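Local coordinates for adenylate cyclase-like protein (Chlamydia trachomatis, PDB 3GQS), which is of unknown function but carries a forkhead-associated (FHA) domain, the part modelled here, a fold that in many relatives recognises phosphothreonine peptides, at residues R4-V9 / L98-A103. Sequence-based numbering, arbitrary orientation.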
ATOM      1  N   ARG A   4      -1.190  13.928   8.462  1.00 33.12           N
ATOM      2  CA  ARG A   4      -2.055  12.735   8.607  1.00 31.39           C
ATOM      3  C   ARG A   4      -2.261  11.965   7.291  1.00 30.72           C
ATOM      4  O   ARG A   4      -2.910  12.461   6.377  1.00 29.25           O
ATOM      5  CB  ARG A   4      -3.401  13.229   9.134  1.00 30.90           C
ATOM      6  CG  ARG A   4      -4.353  12.197   9.561  1.00 29.66           C
ATOM      7  CD  ARG A   4      -5.725  12.790   9.824  1.00 29.16           C
ATOM      8  NE  ARG A   4      -6.672  11.742  10.193  1.00 29.25           N
ATOM      9  CZ  ARG A   4      -6.738  11.157  11.388  1.00 29.33           C
ATOM     10  NH1 ARG A   4      -7.650  10.227  11.593  1.00 26.69           N
ATOM     11  NH2 ARG A   4      -5.926  11.527  12.396  1.00 26.39           N
ATOM     12  N   PHE A   5      -1.712  10.759   7.202  1.00 30.01           N
ATOM     13  CA  PHE A   5      -1.835   9.933   5.982  1.00 29.85           C
ATOM     14  C   PHE A   5      -2.959   8.919   6.103  1.00 29.60           C
ATOM     15  O   PHE A   5      -3.144   8.328   7.147  1.00 28.52           O
ATOM     16  CB  PHE A   5      -0.573   9.118   5.683  1.00 29.32           C
ATOM     17  CG  PHE A   5       0.636   9.944   5.317  1.00 31.93           C
ATOM     18  CD1 PHE A   5       0.861  10.328   3.991  1.00 32.93           C
ATOM     19  CD2 PHE A   5       1.585  10.299   6.299  1.00 30.35           C
ATOM     20  CE1 PHE A   5       2.006  11.095   3.639  1.00 31.27           C
ATOM     21  CE2 PHE A   5       2.709  11.033   5.964  1.00 30.77           C
ATOM     22  CZ  PHE A   5       2.926  11.439   4.628  1.00 31.68           C
ATOM     23  N   LEU A   6      -3.627   8.672   4.987  1.00 29.64           N
ATOM     24  CA  LEU A   6      -4.661   7.636   4.914  1.00 29.37           C
ATOM     25  C   LEU A   6      -4.468   6.834   3.645  1.00 29.23           C
ATOM     26  O   LEU A   6      -4.105   7.371   2.621  1.00 30.10           O
ATOM     27  CB  LEU A   6      -6.090   8.239   4.991  1.00 28.91           C
ATOM     28  CG  LEU A   6      -6.497   8.820   6.354  1.00 28.36           C
ATOM     29  CD1 LEU A   6      -6.452  10.388   6.342  1.00 27.22           C
ATOM     30  CD2 LEU A   6      -7.868   8.279   6.787  1.00 26.23           C
ATOM     31  N   LEU A   7      -4.712   5.541   3.715  1.00 28.85           N
ATOM     32  CA  LEU A   7      -4.617   4.726   2.554  1.00 29.02           C
ATOM     33  C   LEU A   7      -6.062   4.590   2.045  1.00 28.45           C
ATOM     34  O   LEU A   7      -6.932   4.145   2.778  1.00 26.19           O
ATOM     35  CB  LEU A   7      -3.990   3.352   2.878  1.00 29.17           C
ATOM     36  CG  LEU A   7      -3.811   2.405   1.667  1.00 29.89           C
ATOM     37  CD1 LEU A   7      -2.707   1.422   1.822  1.00 31.90           C
ATOM     38  CD2 LEU A   7      -5.049   1.645   1.403  1.00 35.33           C
ATOM     39  N   LYS A   8      -6.338   5.026   0.837  1.00 28.43           N
ATOM     40  CA  LYS A   8      -7.701   4.743   0.310  1.00 29.79           C
ATOM     41  C   LYS A   8      -7.654   3.756  -0.861  1.00 28.95           C
ATOM     42  O   LYS A   8      -6.900   3.929  -1.797  1.00 29.75           O
ATOM     43  CB  LYS A   8      -8.539   5.995   0.024  1.00 29.23           C
ATOM     44  CG  LYS A   8      -7.963   7.002  -0.834  1.00 33.64           C
ATOM     45  CD  LYS A   8      -8.998   8.115  -1.216  1.00 37.17           C
ATOM     46  CE  LYS A   8      -9.507   8.942  -0.005  1.00 38.90           C
ATOM     47  NZ  LYS A   8     -10.429  10.078  -0.374  1.00 38.24           N
ATOM     48  N   VAL A   9      -8.444   2.721  -0.773  1.00 29.04           N
ATOM     49  CA  VAL A   9      -8.636   1.779  -1.902  1.00 30.40           C
ATOM     50  C   VAL A   9      -9.621   2.352  -2.956  1.00 31.28           C
ATOM     51  O   VAL A   9     -10.736   2.716  -2.615  1.00 31.17           O
ATOM     52  CB  VAL A   9      -9.192   0.484  -1.413  1.00 31.09           C
ATOM     53  CG1 VAL A   9      -9.485  -0.514  -2.638  1.00 32.58           C
ATOM     54  CG2 VAL A   9      -8.272  -0.142  -0.372  1.00 27.35           C
ATOM     55  N   LEU A  98      -4.223   4.614  -3.130  1.00 30.98           N
ATOM     56  CA  LEU A  98      -3.310   5.749  -2.957  1.00 31.70           C
ATOM     57  C   LEU A  98      -3.348   6.306  -1.561  1.00 31.74           C
ATOM     58  O   LEU A  98      -4.242   5.970  -0.768  1.00 31.80           O
ATOM     59  CB  LEU A  98      -3.546   6.861  -3.988  1.00 31.95           C
ATOM     60  CG  LEU A  98      -4.816   7.688  -4.019  1.00 32.95           C
ATOM     61  CD1 LEU A  98      -5.296   8.185  -2.683  1.00 31.79           C
ATOM     62  CD2 LEU A  98      -4.468   8.837  -4.918  1.00 30.17           C
ATOM     63  N   LEU A  99      -2.327   7.094  -1.274  1.00 31.83           N
ATOM     64  CA  LEU A  99      -2.220   7.789  -0.019  1.00 33.46           C
ATOM     65  C   LEU A  99      -2.673   9.187  -0.253  1.00 32.52           C
ATOM     66  O   LEU A  99      -2.297   9.828  -1.224  1.00 31.34           O
ATOM     67  CB  LEU A  99      -0.782   7.872   0.559  1.00 33.70           C
ATOM     68  CG  LEU A  99      -0.159   6.598   1.138  1.00 37.47           C
ATOM     69  CD1 LEU A  99       0.707   6.977   2.342  1.00 38.66           C
ATOM     70  CD2 LEU A  99      -1.226   5.508   1.532  1.00 37.98           C
ATOM     71  N   VAL A 100      -3.476   9.630   0.691  1.00 32.07           N
ATOM     72  CA  VAL A 100      -3.757  11.023   0.862  1.00 31.90           C
ATOM     73  C   VAL A 100      -3.098  11.516   2.142  1.00 32.23           C
ATOM     74  O   VAL A 100      -2.876  10.752   3.103  1.00 32.60           O
ATOM     75  CB  VAL A 100      -5.257  11.286   0.854  1.00 32.16           C
ATOM     76  CG1 VAL A 100      -5.756  11.105  -0.569  1.00 30.66           C
ATOM     77  CG2 VAL A 100      -5.969  10.378   1.877  1.00 30.14           C
ATOM     78  N   ASP A 101      -2.777  12.792   2.123  1.00 32.36           N
ATOM     79  CA  ASP A 101      -2.129  13.475   3.245  1.00 32.79           C
ATOM     80  C   ASP A 101      -2.939  14.737   3.558  1.00 32.65           C
ATOM     81  O   ASP A 101      -3.244  15.533   2.678  1.00 31.69           O
ATOM     82  CB  ASP A 101      -0.687  13.833   2.897  1.00 32.61           C
ATOM     83  CG  ASP A 101       0.084  14.447   4.062  1.00 34.13           C
ATOM     84  OD1 ASP A 101      -0.192  14.191   5.246  1.00 36.25           O
ATOM     85  OD2 ASP A 101       1.020  15.197   3.782  1.00 39.93           O
ATOM     86  N   TYR A 102      -3.343  14.852   4.808  1.00 33.36           N
ATOM     87  CA  TYR A 102      -3.995  16.040   5.323  1.00 34.72           C
ATOM     88  C   TYR A 102      -2.916  16.781   6.103  1.00 36.12           C
ATOM     89  O   TYR A 102      -2.547  16.375   7.199  1.00 36.78           O
ATOM     90  CB  TYR A 102      -5.195  15.682   6.209  1.00 34.17           C
ATOM     91  CG  TYR A 102      -6.372  15.099   5.434  1.00 33.34           C
ATOM     92  CD1 TYR A 102      -6.503  13.719   5.236  1.00 33.33           C
ATOM     93  CD2 TYR A 102      -7.350  15.935   4.891  1.00 31.68           C
ATOM     94  CE1 TYR A 102      -7.586  13.195   4.513  1.00 34.22           C
ATOM     95  CE2 TYR A 102      -8.430  15.434   4.201  1.00 31.76           C
ATOM     96  CZ  TYR A 102      -8.538  14.071   3.999  1.00 34.49           C
ATOM     97  OH  TYR A 102      -9.603  13.594   3.288  1.00 36.79           O
ATOM     98  N   ALA A 103      -2.392  17.836   5.492  1.00 37.69           N
ATOM     99  CA  ALA A 103      -1.265  18.613   6.038  1.00 38.49           C
ATOM    100  C   ALA A 103      -1.768  19.776   6.898  1.00 39.01           C
ATOM    101  O   ALA A 103      -2.132  19.570   8.063  1.00 40.19           O
ATOM    102  CB  ALA A 103      -0.368  19.123   4.897  1.00 38.31           C
TER
HETATM  103  O   HOH W   1      -9.631  11.177   2.253  1.00 25.69           O
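Lys8 and Leu98 pair at one end of an antiparallel match that joins the first and last strands of the FHA beta sandwich, bringing the two chain ends together in one sheet. Six backbone hydrogen bonds, two each at Arg4-Tyr102, Leu6-Val100 and Lys8-Leu98, hold residues 4-8 against 98-102; the shortest, Lys8 N to Leu98 O, is 2.8 Å and arrives almost straight on to the carbonyl.

Lys8 and Val100 bury the most surface, both on the outer face of the sheet; Tyr102 on that face and Phe5 on the other follow equally. The Lys8 and Leu98 side chains run side by side, and Lys8 CG presses on Leu98 CD1 at 3.5 Å, tighter than ordinary carbon packing. Val100 CG2 meets Leu6 CB at 3.8 Å. Beyond it, Leu6 CD1 touches the edge of the Tyr102 ring, 3.5 Å from Tyr102 CD1.

The opposite face looks into the sandwich. There Phe5 CD1 meets Leu99 CD1 at 3.7 Å, and both side chains also pack on Val60 of the facing sheet. With its CG anti to the backbone N (chi1 -175°), Asp101 lays its carboxylate over one face of the Phe5 ring, the planes only 12° apart; OD1 also hydrogen-bonds Ser3 OG.

Back on the outer face, a bend at chi3 (64°) in the Lys8 chain helps bring its amine within a water's reach of Tyr102. One water, lying in the plane of the tyrosine ring, closes the gap: it accepts from Lys8 NZ at 3.0 Å and hydrogen-bonds Tyr102 OH at 2.6 Å.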